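Local structure of ABC transporter ATP-binding protein (Leptospira interrogans serovar Copenhageni, 4HZI) at residues Q276-R279 with W284-I287; I237-S242 with I280-S285; D130-G135 with T152-I157. The protein probably binds and hydrolyses ATP as the ATPase subunit of an orphan ABC transporter involved in manganese utilization and tolerance. One frame throughout, in Å; residues are numbered along the deposited sequence.

Interaction 1: Q276-R279 with W284-I287; sequences QVQR and WSVI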
loop_
_atom_site.group_PDB
_atom_site.type_symbol
_atom_site.label_atom_id
_atom_site.label_comp_id
_atom_site.label_asym_id
_atom_site.label_seq_id
_atom_site.Cartn_x
_atom_site.Cartn_y
_atom_site.Cartn_z
ATOM N N GLN A 276 -0.259 19.987 -4.370
ATOM C CA GLN A 276 0.887 20.722 -3.899
ATOM C C GLN A 276 2.042 19.740 -4.075
ATOM O O GLN A 276 2.047 18.634 -3.455
ATOM C CB GLN A 276 0.673 21.070 -2.423
ATOM C CG GLN A 276 1.740 21.933 -1.785
ATOM C CD GLN A 276 1.654 23.349 -2.295
ATOM O OE1 GLN A 276 0.657 24.040 -2.077
ATOM N NE2 GLN A 276 2.677 23.775 -3.015
ATOM N N VAL A 277 2.993 20.098 -4.937
ATOM C CA VAL A 277 4.117 19.235 -5.252
ATOM C C VAL A 277 5.409 19.868 -4.803
ATOM O O VAL A 277 5.695 21.016 -5.142
ATOM C CB VAL A 277 4.209 18.947 -6.761
ATOM C CG1 VAL A 277 5.390 18.036 -7.070
ATOM C CG2 VAL A 277 2.904 18.340 -7.264
ATOM N N GLN A 278 6.217 19.142 -4.065
ATOM C CA GLN A 278 7.487 19.710 -3.628
ATOM C C GLN A 278 8.457 18.640 -3.262
ATOM O O GLN A 278 8.111 17.443 -3.221
ATOM C CB GLN A 278 7.259 20.654 -2.450
ATOM C CG GLN A 278 6.715 19.955 -1.205
ATOM C CD GLN A 278 6.094 20.913 -0.201
ATOM O OE1 GLN A 278 4.853 21.055 -0.090
ATOM N NE2 GLN A 278 6.953 21.540 0.576
ATOM N N ARG A 279 9.696 19.038 -3.020
ATOM C CA ARG A 279 10.692 18.116 -2.538
ATOM C C ARG A 279 11.011 18.331 -1.077
ATOM O O ARG A 279 11.265 19.456 -0.637
ATOM C CB ARG A 279 11.952 18.128 -3.419
ATOM C CG ARG A 279 11.651 17.276 -4.648
ATOM C CD ARG A 279 12.799 16.796 -5.430
ATOM N NE ARG A 279 13.830 15.987 -4.823
ATOM C CZ ARG A 279 13.876 14.650 -4.795
ATOM N NH1 ARG A 279 12.864 13.888 -5.196
ATOM N NH2 ARG A 279 14.948 14.063 -4.304
ATOM N N TRP A 284 9.865 13.043 -3.087
ATOM C CA TRP A 284 8.801 13.767 -3.732
ATOM C C TRP A 284 7.609 13.761 -2.789
ATOM O O TRP A 284 7.180 12.688 -2.422
ATOM C CB TRP A 284 8.386 13.035 -5.046
ATOM C CG TRP A 284 9.431 13.132 -6.096
ATOM C CD1 TRP A 284 10.320 12.165 -6.466
ATOM C CD2 TRP A 284 9.731 14.275 -6.888
ATOM N NE1 TRP A 284 11.162 12.650 -7.443
ATOM C CE2 TRP A 284 10.807 13.928 -7.734
ATOM C CE3 TRP A 284 9.172 15.555 -6.988
ATOM C CZ2 TRP A 284 11.357 14.832 -8.670
ATOM C CZ3 TRP A 284 9.703 16.442 -7.919
ATOM C CH2 TRP A 284 10.784 16.072 -8.748
ATOM N N SER A 285 7.069 14.935 -2.472
ATOM C CA SER A 285 5.835 15.114 -1.698
ATOM C C SER A 285 4.776 15.624 -2.645
ATOM O O SER A 285 4.936 16.679 -3.276
ATOM C CB SER A 285 6.009 16.122 -0.522
ATOM O OG SER A 285 4.778 16.405 0.102
ATOM N N VAL A 286 3.708 14.850 -2.803
ATOM C CA VAL A 286 2.595 15.196 -3.684
ATOM C C VAL A 286 1.297 15.079 -2.829
ATOM O O VAL A 286 0.833 13.971 -2.489
ATOM C CB VAL A 286 2.556 14.276 -4.904
ATOM C CG1 VAL A 286 1.432 14.649 -5.864
ATOM C CG2 VAL A 286 3.908 14.304 -5.627
ATOM N N ILE A 287 0.753 16.226 -2.457
ATOM C CA ILE A 287 -0.320 16.308 -1.471
ATOM C C ILE A 287 -1.467 17.107 -2.057
ATOM O O ILE A 287 -1.255 18.193 -2.562
ATOM C CB ILE A 287 0.183 17.004 -0.194
ATOM C CG1 ILE A 287 1.282 16.158 0.516
ATOM C CG2 ILE A 287 -0.981 17.364 0.723
ATOM C CD1 ILE A 287 1.957 16.879 1.657
HETATM O O HOH W 1 3.656 18.563 -0.922
#
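Arg279 lies across the indole of Trp284, covering one face of it from the aliphatic chain to the guanidinium. Its CD sits 3.9 Å from the centroid of the six-membered ring and 6° off the ring normal, a CH-pi contact almost straight above the ring. The bend at chi3 (58°) then turns the chain so that the guanidinium comes over the five-membered ring, with CZ 4.4 Å from that centroid, in cation-pi range. The two planes stand 67° apart, so this is not a flat stack; a single nitrogen, NH1, dips toward the ring, 3.1 Å from Trp284 NE1. Both of those atoms are donors, and no hydrogen bond joins them. Arg279 NH2 instead bonds Asn282 OD1, which helps fix the rotation of the group, while Phe262 meets the indole edge-to-face.

Behind this pair the backbones run antiparallel. Gln276 and Ile287 exchange two hydrogen bonds, as do Gln278 and Ser285; between them Val277 and Val286 form a non-hydrogen-bonded pair. Val277 CG2 lies 4.2 Å from Val286 CG1, and both valines rest against Leu267 of helix 264-271. On the face bearing Gln278 and Ser285, a water is hydrogen-bonded to Ser285 OG (2.6 Å), Gln278 OE1 (2.9 Å) and Gln276 O (3.0 Å), tying both strands together beyond the ladder. That face also meets the second subunit: Ile280 of that chain packs on Gln278, and its Thr283 packs on Ile287. The alternation of hydrogen-bonded and non-hydrogen-bonded pairs, with strands 275-280 and 283-288 separated by just two residues, is that of a tight two-stranded beta hairpin, placed here near the C-terminus at the subunit interface.

Interaction 2: I237-S242 with I280-S285; sequences IPDFYS and IENTWS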
loop_
_atom_site.group_PDB
_atom_site.type_symbol
_atom_site.label_atom_id
_atom_site.label_comp_id
_atom_site.label_asym_id
_atom_site.label_seq_id
_atom_site.Cartn_x
_atom_site.Cartn_y
_atom_site.Cartn_z
ATOM N N ILE A 237 9.703 6.891 -4.560
ATOM C CA ILE A 237 10.650 6.990 -5.686
ATOM C C ILE A 237 11.991 7.511 -5.192
ATOM O O ILE A 237 12.084 8.657 -4.813
ATOM C CB ILE A 237 10.140 7.964 -6.774
ATOM C CG1 ILE A 237 8.813 7.446 -7.345
ATOM C CG2 ILE A 237 11.154 8.061 -7.882
ATOM C CD1 ILE A 237 8.056 8.424 -8.190
ATOM N N PRO A 238 13.052 6.707 -5.291
ATOM C CA PRO A 238 14.359 7.214 -4.859
ATOM C C PRO A 238 14.893 8.342 -5.727
ATOM O O PRO A 238 14.547 8.475 -6.915
ATOM C CB PRO A 238 15.296 6.019 -5.030
ATOM C CG PRO A 238 14.491 4.868 -5.374
ATOM C CD PRO A 238 13.082 5.297 -5.681
ATOM N N ASP A 239 15.833 9.091 -5.169
ATOM C CA ASP A 239 16.416 10.225 -5.863
ATOM C C ASP A 239 17.163 9.954 -7.159
ATOM O O ASP A 239 17.320 10.863 -7.965
ATOM C CB ASP A 239 17.356 11.002 -4.908
ATOM C CG ASP A 239 18.683 10.248 -4.588
ATOM O OD1 ASP A 239 18.857 9.033 -4.890
ATOM O OD2 ASP A 239 19.575 10.905 -4.001
ATOM N N PHE A 240 17.641 8.743 -7.402
ATOM C CA PHE A 240 18.418 8.534 -8.624
ATOM C C PHE A 240 17.566 8.316 -9.909
ATOM O O PHE A 240 18.091 8.172 -10.975
ATOM C CB PHE A 240 19.460 7.441 -8.462
ATOM C CG PHE A 240 18.931 6.101 -8.140
ATOM C CD1 PHE A 240 18.476 5.243 -9.147
ATOM C CD2 PHE A 240 18.923 5.647 -6.852
ATOM C CE1 PHE A 240 17.993 3.987 -8.849
ATOM C CE2 PHE A 240 18.428 4.393 -6.535
ATOM C CZ PHE A 240 17.941 3.550 -7.531
ATOM N N TYR A 241 16.255 8.272 -9.765
ATOM C CA TYR A 241 15.338 8.205 -10.920
ATOM C C TYR A 241 15.311 9.542 -11.624
ATOM O O TYR A 241 14.945 10.574 -11.053
ATOM C CB TYR A 241 13.929 7.703 -10.491
ATOM C CG TYR A 241 14.037 6.213 -10.355
ATOM C CD1 TYR A 241 13.945 5.378 -11.467
ATOM C CD2 TYR A 241 14.358 5.632 -9.123
ATOM C CE1 TYR A 241 14.181 4.008 -11.349
ATOM C CE2 TYR A 241 14.602 4.270 -9.011
ATOM C CZ TYR A 241 14.515 3.457 -10.087
ATOM O OH TYR A 241 14.778 2.088 -9.913
ATOM N N SER A 242 15.746 9.546 -12.870
ATOM C CA SER A 242 15.892 10.809 -13.602
ATOM C C SER A 242 14.866 11.044 -14.722
ATOM O O SER A 242 14.780 12.148 -15.268
ATOM C CB SER A 242 17.295 10.840 -14.218
ATOM O OG SER A 242 17.403 9.914 -15.293
ATOM N N ILE A 280 10.968 17.238 -0.318
ATOM C CA ILE A 280 11.251 17.314 1.117
ATOM C C ILE A 280 12.188 16.200 1.456
ATOM O O ILE A 280 11.942 15.058 1.097
ATOM C CB ILE A 280 9.962 17.238 1.953
ATOM C CG1 ILE A 280 9.027 18.388 1.577
ATOM C CG2 ILE A 280 10.285 17.320 3.439
ATOM C CD1 ILE A 280 7.646 18.300 2.173
ATOM N N GLU A 281 13.312 16.519 2.094
ATOM C CA GLU A 281 14.337 15.514 2.405
ATOM C C GLU A 281 14.658 14.577 1.239
ATOM O O GLU A 281 14.747 13.336 1.379
ATOM C CB GLU A 281 13.935 14.657 3.618
ATOM C CG GLU A 281 13.698 15.435 4.894
ATOM C CD GLU A 281 14.977 16.027 5.504
ATOM O OE1 GLU A 281 16.055 15.395 5.416
ATOM O OE2 GLU A 281 14.858 17.115 6.112
ATOM N N ASN A 282 14.857 15.149 0.068
ATOM C CA ASN A 282 15.245 14.296 -1.077
ATOM C C ASN A 282 14.155 13.256 -1.479
ATOM O O ASN A 282 14.462 12.204 -2.059
ATOM C CB ASN A 282 16.610 13.597 -0.813
ATOM C CG ASN A 282 17.504 13.582 -2.047
ATOM O OD1 ASN A 282 17.379 14.430 -2.937
ATOM N ND2 ASN A 282 18.410 12.628 -2.103
ATOM N N THR A 283 12.896 13.562 -1.165
ATOM C CA THR A 283 11.748 12.739 -1.562
ATOM C C THR A 283 10.701 13.635 -2.232
ATOM O O THR A 283 10.658 14.834 -2.014
ATOM C CB THR A 283 11.054 12.036 -0.365
ATOM O OG1 THR A 283 10.391 13.004 0.441
ATOM C CG2 THR A 283 12.030 11.246 0.502
ATOM N N TRP A 284 9.865 13.043 -3.087
ATOM C CA TRP A 284 8.801 13.767 -3.732
ATOM C C TRP A 284 7.609 13.761 -2.789
ATOM O O TRP A 284 7.180 12.688 -2.422
ATOM C CB TRP A 284 8.386 13.035 -5.046
ATOM C CG TRP A 284 9.431 13.132 -6.096
ATOM C CD1 TRP A 284 10.320 12.165 -6.466
ATOM C CD2 TRP A 284 9.731 14.275 -6.888
ATOM N NE1 TRP A 284 11.162 12.650 -7.443
ATOM C CE2 TRP A 284 10.807 13.928 -7.734
ATOM C CE3 TRP A 284 9.172 15.555 -6.988
ATOM C CZ2 TRP A 284 11.357 14.832 -8.670
ATOM C CZ3 TRP A 284 9.703 16.442 -7.919
ATOM C CH2 TRP A 284 10.784 16.072 -8.748
ATOM N N SER A 285 7.069 14.935 -2.472
ATOM C CA SER A 285 5.835 15.114 -1.698
ATOM C C SER A 285 4.776 15.624 -2.645
ATOM O O SER A 285 4.936 16.679 -3.276
ATOM C CB SER A 285 6.009 16.122 -0.522
ATOM O OG SER A 285 4.778 16.405 0.102
HETATM O O HOH W 2 10.119 10.271 -3.499
HETATM O O HOH W 3 13.506 11.294 -5.107
HETATM O O HOH W 4 13.721 11.202 -8.414
HETATM O O HOH W 5 15.932 9.327 -2.353
#
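A polar, mainly water-bridged contact joins Asp239 and Ile237, in the loop between strands 227-231 and 243-248, to Asn282 and Trp284 at the turn end of the C-terminal hairpin. The one direct polar link is weak: Asn282 ND2 reaches Asp239 OD2 at 2.8 Å, but the N-H...O angle is only 129° and the amide and carboxylate planes are perpendicular. With its CG between the backbone N and the carbonyl carbon (chi1 72°), Asp239 brings OD2 to that amide, and OD2 also makes a long, weak ion pair with Lys217. Asn282 is steadied from the other end, where OD1 accepts from Arg279 NH2.

The hairpin reverses through a type I' turn from Ile280 to Thr283, a common two-residue connection, and Ile280 O takes both Thr283 N and Thr283 OG1, the latter at 2.7 Å. Waters fill the seam. One joins Ile237 O to Trp284 N (2.8 Å to the nitrogen); another links Asp239 N with Asn282 O. A third lies at the edge of the indole, in its plane, 3.1 Å from Trp284 NE1, and is also hydrogen-bonded to Pro238 O and Tyr241 O. Dry contact is limited to Ile237 CB, 4.2 Å from Trp284 CD1.

Interaction 3: D130-G135 with T152-I157; sequences DTILTG and TKTLQI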
loop_
_atom_site.group_PDB
_atom_site.type_symbol
_atom_site.label_atom_id
_atom_site.label_comp_id
_atom_site.label_asym_id
_atom_site.label_seq_id
_atom_site.Cartn_x
_atom_site.Cartn_y
_atom_site.Cartn_z
ATOM N N ASP A 130 19.789 -19.590 -0.795
ATOM C CA ASP A 130 18.931 -20.435 -1.601
ATOM C C ASP A 130 17.924 -19.608 -2.407
ATOM O O ASP A 130 17.620 -19.888 -3.568
ATOM C CB ASP A 130 18.182 -21.412 -0.699
ATOM C CG ASP A 130 19.101 -22.470 -0.097
ATOM O OD1 ASP A 130 20.164 -22.745 -0.705
ATOM O OD2 ASP A 130 18.752 -23.011 0.979
ATOM N N THR A 131 17.384 -18.596 -1.761
ATOM C CA THR A 131 16.404 -17.722 -2.392
ATOM C C THR A 131 17.030 -16.998 -3.568
ATOM O O THR A 131 16.405 -16.874 -4.609
ATOM C CB THR A 131 15.839 -16.744 -1.343
ATOM O OG1 THR A 131 15.144 -17.498 -0.335
ATOM C CG2 THR A 131 14.884 -15.762 -1.970
ATOM N N ILE A 132 18.266 -16.546 -3.424
ATOM C CA ILE A 132 18.929 -15.883 -4.516
ATOM C C ILE A 132 19.156 -16.869 -5.666
ATOM O O ILE A 132 18.955 -16.550 -6.831
ATOM C CB ILE A 132 20.203 -15.200 -4.061
ATOM C CG1 ILE A 132 19.825 -14.147 -3.015
ATOM C CG2 ILE A 132 20.945 -14.584 -5.243
ATOM C CD1 ILE A 132 20.986 -13.515 -2.334
ATOM N N LEU A 133 19.547 -18.087 -5.333
ATOM C CA LEU A 133 19.815 -19.077 -6.358
ATOM C C LEU A 133 18.561 -19.455 -7.138
ATOM O O LEU A 133 18.647 -19.764 -8.313
ATOM C CB LEU A 133 20.477 -20.309 -5.726
ATOM C CG LEU A 133 21.921 -20.041 -5.244
ATOM C CD1 LEU A 133 22.345 -21.144 -4.294
ATOM C CD2 LEU A 133 22.909 -19.957 -6.407
ATOM N N THR A 134 17.384 -19.419 -6.530
ATOM C CA THR A 134 16.159 -19.694 -7.332
ATOM C C THR A 134 15.996 -18.743 -8.515
ATOM O O THR A 134 15.270 -19.039 -9.445
ATOM C CB THR A 134 14.884 -19.589 -6.510
ATOM O OG1 THR A 134 14.772 -18.250 -6.004
ATOM C CG2 THR A 134 14.905 -20.603 -5.379
ATOM N N GLY A 135 16.695 -17.616 -8.484
ATOM C CA GLY A 135 16.651 -16.671 -9.581
ATOM C C GLY A 135 17.391 -17.105 -10.816
ATOM O O GLY A 135 17.235 -16.507 -11.846
ATOM N N THR A 152 29.109 -20.072 -5.507
ATOM C CA THR A 152 30.148 -19.105 -5.210
ATOM C C THR A 152 29.764 -17.706 -5.687
ATOM O O THR A 152 30.042 -16.705 -5.007
ATOM C CB THR A 152 31.492 -19.514 -5.872
ATOM O OG1 THR A 152 31.847 -20.837 -5.437
ATOM C CG2 THR A 152 32.605 -18.548 -5.500
ATOM N N LYS A 153 29.162 -17.626 -6.866
ATOM C CA LYS A 153 28.774 -16.318 -7.418
ATOM C C LYS A 153 27.703 -15.629 -6.542
ATOM O O LYS A 153 27.734 -14.408 -6.332
ATOM C CB LYS A 153 28.275 -16.473 -8.852
ATOM C CG LYS A 153 29.398 -16.719 -9.846
ATOM C CD LYS A 153 28.868 -17.019 -11.244
ATOM C CE LYS A 153 29.906 -16.663 -12.302
ATOM N NZ LYS A 153 29.619 -17.318 -13.601
ATOM N N THR A 154 26.777 -16.418 -6.020
ATOM C CA THR A 154 25.777 -15.882 -5.104
ATOM C C THR A 154 26.404 -15.351 -3.825
ATOM O O THR A 154 25.993 -14.317 -3.310
ATOM C CB THR A 154 24.684 -16.900 -4.822
ATOM O OG1 THR A 154 23.808 -16.934 -5.954
ATOM C CG2 THR A 154 23.858 -16.535 -3.578
ATOM N N LEU A 155 27.427 -16.032 -3.311
ATOM C CA LEU A 155 28.069 -15.546 -2.091
ATOM C C LEU A 155 28.789 -14.266 -2.388
ATOM O O LEU A 155 28.875 -13.380 -1.545
ATOM C CB LEU A 155 29.044 -16.594 -1.505
ATOM C CG LEU A 155 28.413 -17.953 -1.173
ATOM C CD1 LEU A 155 29.477 -18.979 -0.765
ATOM C CD2 LEU A 155 27.355 -17.837 -0.083
ATOM N N GLN A 156 29.328 -14.137 -3.582
ATOM C CA GLN A 156 29.985 -12.885 -3.906
ATOM C C GLN A 156 28.965 -11.721 -3.952
ATOM O O GLN A 156 29.267 -10.590 -3.524
ATOM C CB GLN A 156 30.746 -12.992 -5.224
ATOM C CG GLN A 156 31.571 -11.747 -5.556
ATOM C CD GLN A 156 32.750 -11.557 -4.622
ATOM O OE1 GLN A 156 33.540 -12.478 -4.410
ATOM N NE2 GLN A 156 32.879 -10.365 -4.061
ATOM N N ILE A 157 27.776 -12.005 -4.489
ATOM C CA ILE A 157 26.676 -11.020 -4.526
ATOM C C ILE A 157 26.338 -10.508 -3.101
ATOM O O ILE A 157 26.315 -9.269 -2.838
ATOM C CB ILE A 157 25.426 -11.606 -5.257
ATOM C CG1 ILE A 157 25.708 -11.772 -6.766
ATOM C CG2 ILE A 157 24.242 -10.683 -5.112
ATOM C CD1 ILE A 157 24.746 -12.689 -7.492
#
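No flat group takes part where Thr154 meets Ile132 and Leu133: the meeting has no ring face or amide edge, and every touching atom belongs to a branched aliphatic chain or a hydroxyl. It joins helix 128-133 to helix 148-160, in what is probably the helical subdomain of the ABC ATPase fold. The evidence for packing without directional bonds is the lack of any hydrogen bond between the two segments, together with 182 Å² of surface buried between them.

Thr154 projects toward the short helix and uses both of its branches. Its methyl CG2, anti to the backbone N, meets Ile132 at a slant, 3.9 Å from Ile132 CG2. The hydroxyl takes the other branch position (chi1 -77°), beside the backbone N; it faces Leu133, and Thr154 OG1 also reaches Ile132 CG2 at 3.8 Å. Leu133 too crosses Thr154 at a slant. Ile132 also touches Ile182 and Leu185, so helix 176-188 covers Ile132, and Val189 in the loop after it touches both Ile132 and Thr154.

Within 130-135, Thr134 OG1 donates to Thr131 O at 2.6 Å and is also bonded to Arg186 NE. Across the contact, the closest approach is a methyl against a hydroxyl oxygen, Leu133 CD2 to Thr154 OG1, at 3.2 Å.

Overall arrangement
Interaction 3 comes first along the chain, and both its helices close before the other two contacts open. Interactions 1 and 2 end on the same strand, 283-288, with centres 10 Å apart; they share Trp284 and Ser285, and Arg279 NH2 packs on Asp239 CB at 3.9 Å. Interaction 1 pairs the two strands of the C-terminal hairpin, and interaction 2 joins its turn end to the loop between strands 227-231 and 243-248 of the mixed six-stranded sheet; both touch the second subunit. Interaction 3 has its centre about 38 Å from that of interaction 1, on the opposite side of the chain's centre, and touches no other chain. The helical packing is therefore separate from the hairpin region that meets the partner subunit.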